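Local structure of protein BCAM1869 (Burkholderia cenocepacia, 4O2H) at residues Gly26-Leu31 with Val100-Ala105; Leu33-Ser38 with Ala133-Gly138; Trp78-Glu83 with Leu126-Ala131. The protein is an RsaM homolog that probably acts as a transcriptional regulator linked to quorum sensing and associates with a second copy of itself. All blocks are in the same frame, centred on the assembly; numbering follows the deposited sequence.

Contact 1. Residues Gly26-Leu31 with Val100-Ala105; sequences GALAAL and VMAIDA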
ATOM      1  N   GLY A  26      -7.944  16.696 -18.222  1.00 62.50           N
ATOM      2  CA  GLY A  26      -8.244  15.825 -19.349  1.00 62.33           C
ATOM      3  C   GLY A  26      -7.376  14.592 -19.424  1.00 63.22           C
ATOM      4  O   GLY A  26      -7.886  13.486 -19.601  1.00 61.03           O
ATOM      5  N   ALA A  27      -6.054  14.778 -19.304  1.00 60.66           N
ATOM      6  CA  ALA A  27      -5.057  13.702 -19.289  1.00 59.93           C
ATOM      7  C   ALA A  27      -5.327  12.693 -18.144  1.00 60.80           C
ATOM      8  O   ALA A  27      -5.038  11.503 -18.289  1.00 60.29           O
ATOM      9  CB  ALA A  27      -3.668  14.298 -19.120  1.00 60.90           C
ATOM     10  N   LEU A  28      -5.877  13.200 -17.027  1.00 53.94           N
ATOM     11  CA  LEU A  28      -6.234  12.483 -15.811  1.00 52.24           C
ATOM     12  C   LEU A  28      -7.519  11.689 -16.028  1.00 55.91           C
ATOM     13  O   LEU A  28      -7.630  10.559 -15.536  1.00 54.05           O
ATOM     14  CB  LEU A  28      -6.380  13.492 -14.656  1.00 51.89           C
ATOM     15  CG  LEU A  28      -5.852  13.144 -13.263  1.00 55.45           C
ATOM     16  CD1 LEU A  28      -4.594  12.283 -13.289  1.00 55.51           C
ATOM     17  CD2 LEU A  28      -5.625  14.379 -12.462  1.00 55.95           C
ATOM     18  N   ALA A  29      -8.472  12.254 -16.796  1.00 51.67           N
ATOM     19  CA  ALA A  29      -9.718  11.575 -17.166  1.00 50.99           C
ATOM     20  C   ALA A  29      -9.439  10.399 -18.145  1.00 56.50           C
ATOM     21  O   ALA A  29     -10.292   9.533 -18.272  1.00 56.45           O
ATOM     22  CB  ALA A  29     -10.715  12.558 -17.784  1.00 52.81           C
ATOM     23  N   ALA A  30      -8.247  10.346 -18.800  1.00 53.12           N
ATOM     24  CA  ALA A  30      -7.884   9.230 -19.687  1.00 52.25           C
ATOM     25  C   ALA A  30      -6.757   8.370 -19.086  1.00 53.44           C
ATOM     26  O   ALA A  30      -6.255   7.471 -19.755  1.00 53.35           O
ATOM     27  CB  ALA A  30      -7.477   9.753 -21.057  1.00 55.27           C
ATOM     28  N   LEU A  31      -6.365   8.636 -17.826  1.00 50.03           N
ATOM     29  CA  LEU A  31      -5.315   7.887 -17.133  1.00 48.91           C
ATOM     30  C   LEU A  31      -5.596   6.372 -17.108  1.00 51.70           C
ATOM     31  O   LEU A  31      -6.663   5.925 -16.707  1.00 49.98           O
ATOM     32  CB  LEU A  31      -5.108   8.395 -15.701  1.00 47.48           C
ATOM     33  CG  LEU A  31      -3.825   7.880 -15.020  1.00 50.61           C
ATOM     34  CD1 LEU A  31      -2.598   8.344 -15.756  1.00 50.88           C
ATOM     35  CD2 LEU A  31      -3.765   8.310 -13.591  1.00 54.55           C
ATOM     36  N   VAL A 100       0.895  12.144  -8.222  1.00 42.16           N
ATOM     37  CA  VAL A 100       0.299  13.074  -9.184  1.00 41.31           C
ATOM     38  C   VAL A 100      -0.055  14.414  -8.561  1.00 47.17           C
ATOM     39  O   VAL A 100      -0.606  14.480  -7.471  1.00 46.04           O
ATOM     40  CB  VAL A 100      -0.963  12.480  -9.881  1.00 41.50           C
ATOM     41  CG1 VAL A 100      -1.661  13.506 -10.805  1.00 40.08           C
ATOM     42  CG2 VAL A 100      -0.630  11.196 -10.648  1.00 40.58           C
HETATM   43  N   MSE A 101       0.181  15.478  -9.328  1.00 48.29           N
HETATM   44  CA  MSE A 101      -0.306  16.826  -9.069  1.00 50.05           C
HETATM   45  C   MSE A 101      -1.096  17.247 -10.295  1.00 54.69           C
HETATM   46  O   MSE A 101      -0.542  17.312 -11.405  1.00 54.45           O
HETATM   47  CB  MSE A 101       0.826  17.823  -8.725  1.00 54.77           C
HETATM   48  CG  MSE A 101       0.336  19.237  -8.572  1.00 63.83           C
HETATM   49 SE   MSE A 101      -1.001  19.442  -7.180  0.61 70.22          SE
HETATM   50  CE  MSE A 101       0.127  19.388  -5.647  1.00 66.42           C
ATOM     51  N   ALA A 102      -2.407  17.492 -10.108  1.00 51.77           N
ATOM     52  CA  ALA A 102      -3.248  17.963 -11.200  1.00 52.67           C
ATOM     53  C   ALA A 102      -3.052  19.452 -11.415  1.00 58.38           C
ATOM     54  O   ALA A 102      -2.983  20.239 -10.463  1.00 58.32           O
ATOM     55  CB  ALA A 102      -4.710  17.650 -10.939  1.00 52.47           C
ATOM     56  N   ILE A 103      -2.921  19.832 -12.682  1.00 56.84           N
ATOM     57  CA  ILE A 103      -2.682  21.211 -13.080  1.00 60.17           C
ATOM     58  C   ILE A 103      -3.883  21.737 -13.865  1.00 67.45           C
ATOM     59  O   ILE A 103      -4.655  20.939 -14.389  1.00 64.87           O
ATOM     60  CB  ILE A 103      -1.349  21.334 -13.877  1.00 64.33           C
ATOM     61  CG1 ILE A 103      -1.317  20.369 -15.101  1.00 61.98           C
ATOM     62  CG2 ILE A 103      -0.149  21.111 -12.932  1.00 64.57           C
ATOM     63  CD1 ILE A 103      -0.396  20.730 -16.213  1.00 60.85           C
ATOM     64  N   ASP A 104      -4.045  23.076 -13.939  1.00 68.32           N
ATOM     65  CA  ASP A 104      -5.151  23.670 -14.677  1.00 69.87           C
ATOM     66  C   ASP A 104      -4.735  24.007 -16.135  1.00 76.20           C
ATOM     67  O   ASP A 104      -3.660  23.595 -16.600  1.00 75.19           O
ATOM     68  CB  ASP A 104      -5.718  24.910 -13.934  1.00 74.97           C
ATOM     69  CG  ASP A 104      -4.798  26.108 -13.693  1.00 88.47           C
ATOM     70  OD1 ASP A 104      -3.984  26.431 -14.589  1.00 90.58           O
ATOM     71  OD2 ASP A 104      -4.988  26.800 -12.671  1.00 95.82           O
ATOM     72  N   ALA A 105      -5.619  24.743 -16.843  1.00 75.05           N
ATOM     73  CA  ALA A 105      -5.461  25.196 -18.225  1.00 78.90           C
ATOM     74  C   ALA A 105      -4.224  26.078 -18.415  1.00 86.56           C
ATOM     75  O   ALA A 105      -3.610  26.035 -19.485  1.00 86.71           O
ATOM     76  CB  ALA A 105      -6.703  25.966 -18.661  1.00 81.78           C
TER
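L28 meets V100 and A102 in a buried apolar contact, with one methyl branch for each partner. CD1 of L28 reaches CG1 of V100 tip to tip, at 4.0 Å. CD2 of L28 lies 3.7 Å from CB of A102. V100 and A102 are two apart on an extended strand, and the leucine fork spans the pair. Chi1 of -140° and chi2 of 34° turn the two L28 methyls to these separate partners. M101, the selenomethionine between them, points away to the other side. CG1 of V100 sits anti to its backbone N (chi1 175°), which places this methyl at the leucine. L23 of strand 21-24 and A118 and L119 of helix 112-125 also pack on L28.

The polar bonds of the two segments go to other parts of the chain, or stay within a segment. On the first side L31 N gives a weak bond to L28 O at 3.2 Å, and L31 O accepts from NE of R122. On the second side A102 N is bonded to OG1 of T115. The backbone of M101 pairs with V21 and L23, and that of I103 with L23.

Helix 25-29 directly follows strand 21-24. It packs by one leucine on strand 100-103, the partner of strand 21-24 in the two-stranded parallel sheet, and helix 112-125 touches the same leucine.

Contact 2. Residues Leu33-Ser38 with Ala133-Gly138; sequences LDHVAS and ASALLG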
ATOM      1  N   LEU A  33      -4.842   3.208 -15.422  1.00 50.30           N
ATOM      2  CA  LEU A  33      -4.301   2.581 -14.213  1.00 48.58           C
ATOM      3  C   LEU A  33      -4.642   1.102 -14.155  1.00 51.00           C
ATOM      4  O   LEU A  33      -5.724   0.696 -14.572  1.00 49.33           O
ATOM      5  CB  LEU A  33      -4.799   3.254 -12.937  1.00 47.22           C
ATOM      6  CG  LEU A  33      -4.321   4.635 -12.678  1.00 52.50           C
ATOM      7  CD1 LEU A  33      -5.199   5.300 -11.684  1.00 53.41           C
ATOM      8  CD2 LEU A  33      -2.857   4.662 -12.248  1.00 51.10           C
ATOM      9  N   ASP A  34      -3.688   0.310 -13.643  1.00 46.86           N
ATOM     10  CA  ASP A  34      -3.793  -1.125 -13.459  1.00 45.64           C
ATOM     11  C   ASP A  34      -3.679  -1.444 -11.998  1.00 45.50           C
ATOM     12  O   ASP A  34      -2.932  -0.769 -11.292  1.00 43.78           O
ATOM     13  CB  ASP A  34      -2.678  -1.849 -14.229  1.00 49.40           C
ATOM     14  CG  ASP A  34      -2.658  -1.555 -15.711  1.00 67.08           C
ATOM     15  OD1 ASP A  34      -3.746  -1.583 -16.338  1.00 66.41           O
ATOM     16  OD2 ASP A  34      -1.547  -1.312 -16.254  1.00 82.32           O
ATOM     17  N   HIS A  35      -4.436  -2.442 -11.539  1.00 41.86           N
ATOM     18  CA  HIS A  35      -4.402  -2.920 -10.159  1.00 41.20           C
ATOM     19  C   HIS A  35      -3.076  -3.639  -9.931  1.00 42.36           C
ATOM     20  O   HIS A  35      -2.673  -4.443 -10.755  1.00 40.65           O
ATOM     21  CB  HIS A  35      -5.596  -3.860  -9.856  1.00 41.85           C
ATOM     22  CG  HIS A  35      -5.458  -4.609  -8.558  1.00 44.93           C
ATOM     23  ND1 HIS A  35      -4.755  -5.803  -8.485  1.00 46.93           N
ATOM     24  CD2 HIS A  35      -5.861  -4.268  -7.313  1.00 45.68           C
ATOM     25  CE1 HIS A  35      -4.795  -6.165  -7.216  1.00 45.88           C
ATOM     26  NE2 HIS A  35      -5.464  -5.285  -6.477  1.00 45.61           N
ATOM     27  N   VAL A  36      -2.445  -3.395  -8.782  1.00 39.09           N
ATOM     28  CA  VAL A  36      -1.159  -3.997  -8.405  1.00 38.47           C
ATOM     29  C   VAL A  36      -1.393  -4.874  -7.182  1.00 43.74           C
ATOM     30  O   VAL A  36      -1.002  -6.033  -7.190  1.00 45.41           O
ATOM     31  CB  VAL A  36      -0.086  -2.899  -8.146  1.00 42.20           C
ATOM     32  CG1 VAL A  36       1.268  -3.490  -7.769  1.00 41.90           C
ATOM     33  CG2 VAL A  36       0.065  -1.957  -9.350  1.00 42.53           C
ATOM     34  N   ALA A  37      -2.017  -4.330  -6.122  1.00 39.35           N
ATOM     35  CA  ALA A  37      -2.218  -5.101  -4.895  1.00 38.92           C
ATOM     36  C   ALA A  37      -3.324  -4.527  -4.061  1.00 42.34           C
ATOM     37  O   ALA A  37      -3.598  -3.346  -4.094  1.00 40.82           O
ATOM     38  CB  ALA A  37      -0.918  -5.179  -4.071  1.00 39.71           C
ATOM     39  N   SER A  38      -3.987  -5.402  -3.336  1.00 42.31           N
ATOM     40  CA  SER A  38      -5.083  -5.109  -2.429  1.00 40.29           C
ATOM     41  C   SER A  38      -4.963  -6.070  -1.260  1.00 44.53           C
ATOM     42  O   SER A  38      -4.464  -7.176  -1.423  1.00 44.60           O
ATOM     43  CB  SER A  38      -6.425  -5.261  -3.139  1.00 41.56           C
ATOM     44  OG  SER A  38      -6.615  -4.334  -4.198  1.00 47.18           O
ATOM     45  N   ALA A 133     -12.029  -6.606  -5.351  1.00 44.55           N
ATOM     46  CA  ALA A 133     -12.735  -7.814  -4.868  1.00 43.89           C
ATOM     47  C   ALA A 133     -12.106  -9.068  -5.459  1.00 48.13           C
ATOM     48  O   ALA A 133     -11.882 -10.045  -4.751  1.00 47.14           O
ATOM     49  CB  ALA A 133     -14.206  -7.740  -5.219  1.00 44.21           C
ATOM     50  N   SER A 134     -11.750  -8.998  -6.735  1.00 46.66           N
ATOM     51  CA  SER A 134     -11.095 -10.075  -7.466  1.00 48.48           C
ATOM     52  C   SER A 134      -9.778 -10.465  -6.793  1.00 51.88           C
ATOM     53  O   SER A 134      -9.554 -11.650  -6.545  1.00 53.09           O
ATOM     54  CB  SER A 134     -10.839  -9.644  -8.912  1.00 52.01           C
ATOM     55  OG  SER A 134     -10.349 -10.728  -9.681  1.00 59.25           O
ATOM     56  N   ALA A 135      -8.931  -9.466  -6.455  1.00 46.07           N
ATOM     57  CA  ALA A 135      -7.643  -9.734  -5.814  1.00 45.11           C
ATOM     58  C   ALA A 135      -7.850 -10.334  -4.430  1.00 49.83           C
ATOM     59  O   ALA A 135      -7.104 -11.218  -4.032  1.00 49.95           O
ATOM     60  CB  ALA A 135      -6.826  -8.457  -5.715  1.00 44.17           C
ATOM     61  N   LEU A 136      -8.842  -9.817  -3.687  1.00 45.75           N
ATOM     62  CA  LEU A 136      -9.180 -10.288  -2.339  1.00 45.88           C
ATOM     63  C   LEU A 136      -9.566 -11.758  -2.346  1.00 53.13           C
ATOM     64  O   LEU A 136      -9.250 -12.472  -1.389  1.00 55.40           O
ATOM     65  CB  LEU A 136     -10.325  -9.460  -1.744  1.00 44.88           C
ATOM     66  CG  LEU A 136     -10.025  -8.003  -1.408  1.00 47.58           C
ATOM     67  CD1 LEU A 136     -11.204  -7.404  -0.734  1.00 46.08           C
ATOM     68  CD2 LEU A 136      -8.760  -7.845  -0.525  1.00 47.69           C
ATOM     69  N   LEU A 137     -10.224 -12.213  -3.426  1.00 49.91           N
ATOM     70  CA  LEU A 137     -10.585 -13.615  -3.591  1.00 51.94           C
ATOM     71  C   LEU A 137      -9.343 -14.446  -3.924  1.00 62.24           C
ATOM     72  O   LEU A 137      -9.199 -15.530  -3.368  1.00 64.31           O
ATOM     73  CB  LEU A 137     -11.683 -13.797  -4.638  1.00 51.65           C
ATOM     74  CG  LEU A 137     -13.068 -13.280  -4.204  1.00 55.43           C
ATOM     75  CD1 LEU A 137     -13.935 -12.920  -5.419  1.00 54.96           C
ATOM     76  CD2 LEU A 137     -13.746 -14.260  -3.307  1.00 57.56           C
ATOM     77  N   GLY A 138      -8.424 -13.887  -4.719  1.00 61.17           N
ATOM     78  CA  GLY A 138      -7.168 -14.527  -5.111  1.00 62.15           C
ATOM     79  C   GLY A 138      -6.233 -14.889  -3.971  1.00 70.21           C
ATOM     80  O   GLY A 138      -5.484 -15.870  -4.068  1.00 70.77           O
TER
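S38 OG is gripped by two side chains. H35 NE2 hydrogen-bonds to it at 2.7 Å, bent (136°); the proton may sit on either atom. The second partner is OG1 of T61. This cluster sits on strand 34-40, at one margin of the chain's four-stranded antiparallel sheet, where helix 128-138 packs. Between H35 and S38, V36 and A37 both pair with E62 of strand 55-65 in a classic beta bulge.

The short helix and strand segments cross at -55°, with axes 8.0 Å apart. A135 faces the strand. Its CB meets the H35 ring obliquely, 3.4 Å from CE1. With CG of H35 anti to its backbone N (chi1 168°), the ring swings along the strand toward S38, with A37 N above one face, toward the rim. W63 meets the H35 ring edge-to-face. The serine bond and these neighbours should fix the ring's rotation. V36 and A37 pack against A37 and V36 of the second subunit, so the bulge lies at the dimer contact.

S38 also meets the helix through carbon. Its CB is 4.1 Å from CB of A135, and its C lies 4.3 Å from CD2 of L136.

Contact 3. Residues Trp78-Glu83 with Leu126-Ala131; sequences WDWYLE and LDWPAA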
ATOM      1  N   TRP A  78      -5.052   3.900  -2.082  1.00 36.86           N
ATOM      2  CA  TRP A  78      -6.072   4.412  -1.181  1.00 37.08           C
ATOM      3  C   TRP A  78      -6.554   3.301  -0.267  1.00 41.38           C
ATOM      4  O   TRP A  78      -6.319   2.103  -0.524  1.00 41.86           O
ATOM      5  CB  TRP A  78      -7.271   5.029  -1.972  1.00 35.65           C
ATOM      6  CG  TRP A  78      -8.043   4.031  -2.805  1.00 36.43           C
ATOM      7  CD1 TRP A  78      -9.239   3.439  -2.478  1.00 39.02           C
ATOM      8  CD2 TRP A  78      -7.760   3.637  -4.166  1.00 35.42           C
ATOM      9  NE1 TRP A  78      -9.690   2.675  -3.524  1.00 36.94           N
ATOM     10  CE2 TRP A  78      -8.807   2.777  -4.577  1.00 38.01           C
ATOM     11  CE3 TRP A  78      -6.696   3.891  -5.057  1.00 35.57           C
ATOM     12  CZ2 TRP A  78      -8.814   2.155  -5.838  1.00 36.21           C
ATOM     13  CZ3 TRP A  78      -6.688   3.251  -6.285  1.00 36.95           C
ATOM     14  CH2 TRP A  78      -7.750   2.416  -6.680  1.00 37.33           C
ATOM     15  N   ASP A  79      -7.251   3.717   0.790  1.00 38.95           N
ATOM     16  CA  ASP A  79      -7.975   2.853   1.721  1.00 39.38           C
ATOM     17  C   ASP A  79      -9.413   2.779   1.283  1.00 43.25           C
ATOM     18  O   ASP A  79      -9.995   3.780   0.820  1.00 42.44           O
ATOM     19  CB  ASP A  79      -7.874   3.351   3.176  1.00 41.71           C
ATOM     20  CG  ASP A  79      -6.505   3.198   3.809  1.00 51.58           C
ATOM     21  OD1 ASP A  79      -5.644   2.495   3.219  1.00 51.61           O
ATOM     22  OD2 ASP A  79      -6.296   3.755   4.898  1.00 61.78           O
ATOM     23  N   TRP A  80      -9.989   1.579   1.390  1.00 40.75           N
ATOM     24  CA  TRP A  80     -11.390   1.353   1.005  1.00 39.50           C
ATOM     25  C   TRP A  80     -12.134   0.602   2.108  1.00 41.48           C
ATOM     26  O   TRP A  80     -11.524   0.049   2.998  1.00 41.09           O
ATOM     27  CB  TRP A  80     -11.482   0.575  -0.328  1.00 36.95           C
ATOM     28  CG  TRP A  80     -10.741  -0.734  -0.261  1.00 38.14           C
ATOM     29  CD1 TRP A  80      -9.443  -0.952  -0.619  1.00 40.25           C
ATOM     30  CD2 TRP A  80     -11.208  -1.965   0.327  1.00 38.71           C
ATOM     31  NE1 TRP A  80      -9.074  -2.235  -0.303  1.00 40.38           N
ATOM     32  CE2 TRP A  80     -10.137  -2.879   0.286  1.00 42.09           C
ATOM     33  CE3 TRP A  80     -12.446  -2.392   0.866  1.00 40.45           C
ATOM     34  CZ2 TRP A  80     -10.243  -4.180   0.802  1.00 42.12           C
ATOM     35  CZ3 TRP A  80     -12.549  -3.679   1.372  1.00 42.32           C
ATOM     36  CH2 TRP A  80     -11.463  -4.561   1.332  1.00 42.88           C
ATOM     37  N   TYR A  81     -13.446   0.576   2.025  1.00 39.29           N
ATOM     38  CA  TYR A  81     -14.287  -0.218   2.886  1.00 40.36           C
ATOM     39  C   TYR A  81     -15.441  -0.705   2.063  1.00 46.10           C
ATOM     40  O   TYR A  81     -15.850  -0.066   1.082  1.00 44.35           O
ATOM     41  CB  TYR A  81     -14.728   0.460   4.210  1.00 42.95           C
ATOM     42  CG  TYR A  81     -15.627   1.672   4.111  1.00 46.14           C
ATOM     43  CD1 TYR A  81     -17.011   1.538   4.097  1.00 49.25           C
ATOM     44  CD2 TYR A  81     -15.097   2.962   4.138  1.00 47.88           C
ATOM     45  CE1 TYR A  81     -17.846   2.651   4.034  1.00 51.24           C
ATOM     46  CE2 TYR A  81     -15.924   4.086   4.092  1.00 49.74           C
ATOM     47  CZ  TYR A  81     -17.299   3.923   4.039  1.00 58.38           C
ATOM     48  OH  TYR A  81     -18.122   5.021   4.010  1.00 59.30           O
ATOM     49  N   LEU A  82     -15.946  -1.862   2.455  1.00 44.34           N
ATOM     50  CA  LEU A  82     -17.085  -2.465   1.821  1.00 43.95           C
ATOM     51  C   LEU A  82     -18.277  -2.311   2.766  1.00 48.98           C
ATOM     52  O   LEU A  82     -18.263  -2.873   3.863  1.00 49.53           O
ATOM     53  CB  LEU A  82     -16.760  -3.945   1.503  1.00 43.91           C
ATOM     54  CG  LEU A  82     -17.920  -4.827   1.032  1.00 47.78           C
ATOM     55  CD1 LEU A  82     -18.468  -4.326  -0.306  1.00 45.79           C
ATOM     56  CD2 LEU A  82     -17.469  -6.239   0.948  1.00 48.73           C
ATOM     57  N   GLU A  83     -19.307  -1.536   2.344  1.00 58.80           N
ATOM     58  CA  GLU A  83     -20.515  -1.319   3.141  1.00 62.82           C
ATOM     59  C   GLU A  83     -21.299  -2.602   3.285  1.00 70.09           C
ATOM     60  O   GLU A  83     -21.382  -3.386   2.332  1.00 70.49           O
ATOM     61  CB  GLU A  83     -21.416  -0.243   2.540  1.00 64.22           C
ATOM     62  CG  GLU A  83     -20.937   1.175   2.779  1.00 70.02           C
ATOM     63  CD  GLU A  83     -22.059   2.166   3.022  1.00 88.76           C
ATOM     64  OE1 GLU A  83     -23.140   1.998   2.409  1.00 84.34           O
ATOM     65  OE2 GLU A  83     -21.864   3.094   3.845  1.00 69.50           O
ATOM     66  N   LEU A 126     -12.892   3.428 -13.925  1.00 44.28           N
ATOM     67  CA  LEU A 126     -12.103   2.209 -14.176  1.00 42.55           C
ATOM     68  C   LEU A 126     -12.688   1.007 -13.439  1.00 48.04           C
ATOM     69  O   LEU A 126     -12.121  -0.084 -13.516  1.00 49.46           O
ATOM     70  CB  LEU A 126     -10.608   2.400 -13.820  1.00 41.10           C
ATOM     71  CG  LEU A 126      -9.833   3.362 -14.756  1.00 45.20           C
ATOM     72  CD1 LEU A 126      -8.461   3.666 -14.210  1.00 45.42           C
ATOM     73  CD2 LEU A 126      -9.712   2.798 -16.197  1.00 44.12           C
ATOM     74  N   ASP A 127     -13.840   1.190 -12.741  1.00 46.29           N
ATOM     75  CA  ASP A 127     -14.530   0.134 -11.985  1.00 45.88           C
ATOM     76  C   ASP A 127     -13.531  -0.523 -11.020  1.00 49.14           C
ATOM     77  O   ASP A 127     -13.414  -1.753 -10.947  1.00 48.50           O
ATOM     78  CB  ASP A 127     -15.213  -0.912 -12.924  1.00 48.38           C
ATOM     79  CG  ASP A 127     -16.202  -1.868 -12.231  1.00 63.83           C
ATOM     80  OD1 ASP A 127     -16.766  -1.491 -11.169  1.00 61.79           O
ATOM     81  OD2 ASP A 127     -16.442  -2.973 -12.774  1.00 75.14           O
ATOM     82  N   TRP A 128     -12.811   0.336 -10.260  1.00 44.25           N
ATOM     83  CA  TRP A 128     -11.839  -0.127  -9.302  1.00 43.17           C
ATOM     84  C   TRP A 128     -12.427  -1.195  -8.343  1.00 47.38           C
ATOM     85  O   TRP A 128     -11.684  -2.121  -8.040  1.00 48.43           O
ATOM     86  CB  TRP A 128     -11.194   1.030  -8.545  1.00 40.64           C
ATOM     87  CG  TRP A 128     -12.051   1.703  -7.521  1.00 40.75           C
ATOM     88  CD1 TRP A 128     -12.728   2.876  -7.665  1.00 43.00           C
ATOM     89  CD2 TRP A 128     -12.256   1.283  -6.167  1.00 40.86           C
ATOM     90  NE1 TRP A 128     -13.396   3.182  -6.509  1.00 41.87           N
ATOM     91  CE2 TRP A 128     -13.110   2.233  -5.561  1.00 43.72           C
ATOM     92  CE3 TRP A 128     -11.849   0.157  -5.417  1.00 42.72           C
ATOM     93  CZ2 TRP A 128     -13.545   2.111  -4.235  1.00 42.14           C
ATOM     94  CZ3 TRP A 128     -12.278   0.038  -4.103  1.00 43.60           C
ATOM     95  CH2 TRP A 128     -13.117   1.009  -3.526  1.00 43.80           C
ATOM     96  N   PRO A 129     -13.701  -1.163  -7.863  1.00 43.30           N
ATOM     97  CA  PRO A 129     -14.150  -2.245  -6.954  1.00 42.63           C
ATOM     98  C   PRO A 129     -14.054  -3.653  -7.544  1.00 43.38           C
ATOM     99  O   PRO A 129     -13.839  -4.590  -6.782  1.00 42.09           O
ATOM    100  CB  PRO A 129     -15.616  -1.900  -6.691  1.00 43.96           C
ATOM    101  CG  PRO A 129     -15.686  -0.430  -6.900  1.00 49.05           C
ATOM    102  CD  PRO A 129     -14.800  -0.193  -8.080  1.00 44.99           C
ATOM    103  N   ALA A 130     -14.252  -3.810  -8.863  1.00 40.26           N
ATOM    104  CA  ALA A 130     -14.198  -5.151  -9.488  1.00 41.15           C
ATOM    105  C   ALA A 130     -12.795  -5.786  -9.314  1.00 47.52           C
ATOM    106  O   ALA A 130     -12.703  -6.931  -8.877  1.00 48.16           O
ATOM    107  CB  ALA A 130     -14.586  -5.079 -10.967  1.00 41.11           C
ATOM    108  N   ALA A 131     -11.712  -5.020  -9.566  1.00 44.00           N
ATOM    109  CA  ALA A 131     -10.359  -5.575  -9.427  1.00 43.28           C
ATOM    110  C   ALA A 131      -9.922  -5.756  -7.957  1.00 45.32           C
ATOM    111  O   ALA A 131      -9.179  -6.686  -7.656  1.00 44.66           O
ATOM    112  CB  ALA A 131      -9.354  -4.734 -10.184  1.00 43.88           C
TER
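W78 starts the segment and sends its indole edge onto the face of W128, an edge-to-face (T-shaped) aromatic pair. The pair joins strand 74-83, an inner strand of the antiparallel sheet, to the start of helix 128-138. The planes stand at 84°. The W78 five-membered ring and the W128 six-membered ring have centroids 4.7 Å apart. CZ2 of W78 comes to 3.6 Å from CD2 of W128. NE1 of W78 lies 3.6 Å above the W128 plane, offset toward the rim. It is buried with no polar partner in the model; its N-H points at the six-membered ring of W128, as in an N-H-to-pi contact.

Two residues on, CB of W80 points to the same helix and lies 3.6 Å from CH2 of W128. With chi1 at 56°, CG lies between the backbone N and the carbonyl carbon, and the W80 indole turns off from W128. Its NE1 is bonded to O of Y60.

D127, just before W128, has positive phi and closes a Schellman motif after the preceding helix. F89 and I91 of strand 89-98 also touch W128. On the face of W128 opposite W78, CD of P129 stands 3.4 Å above the plane, toward the rim.

Overall arrangement
From the N terminus, helix 25-29 opens contact 1, which closes a loop when strand 100-103 arrives. Strand 34-40 follows soon after helix 25-29 and opens contact 2, closed only by helix 128-138. Strand 74-83 opens contact 3, closed by the start of that same helix. Contact 3 is therefore nested within contact 2, and contact 1 crosses both. Contacts 2 and 3 have centres about 9 Å apart and tie one helix to two strands of the antiparallel sheet; L136 packs on W80 between them. Contact 1 lies on the opposite side of the chain's centre from contacts 2 and 3, at the two-stranded parallel sheet. L126 bridges the regions by touching L31 and L33.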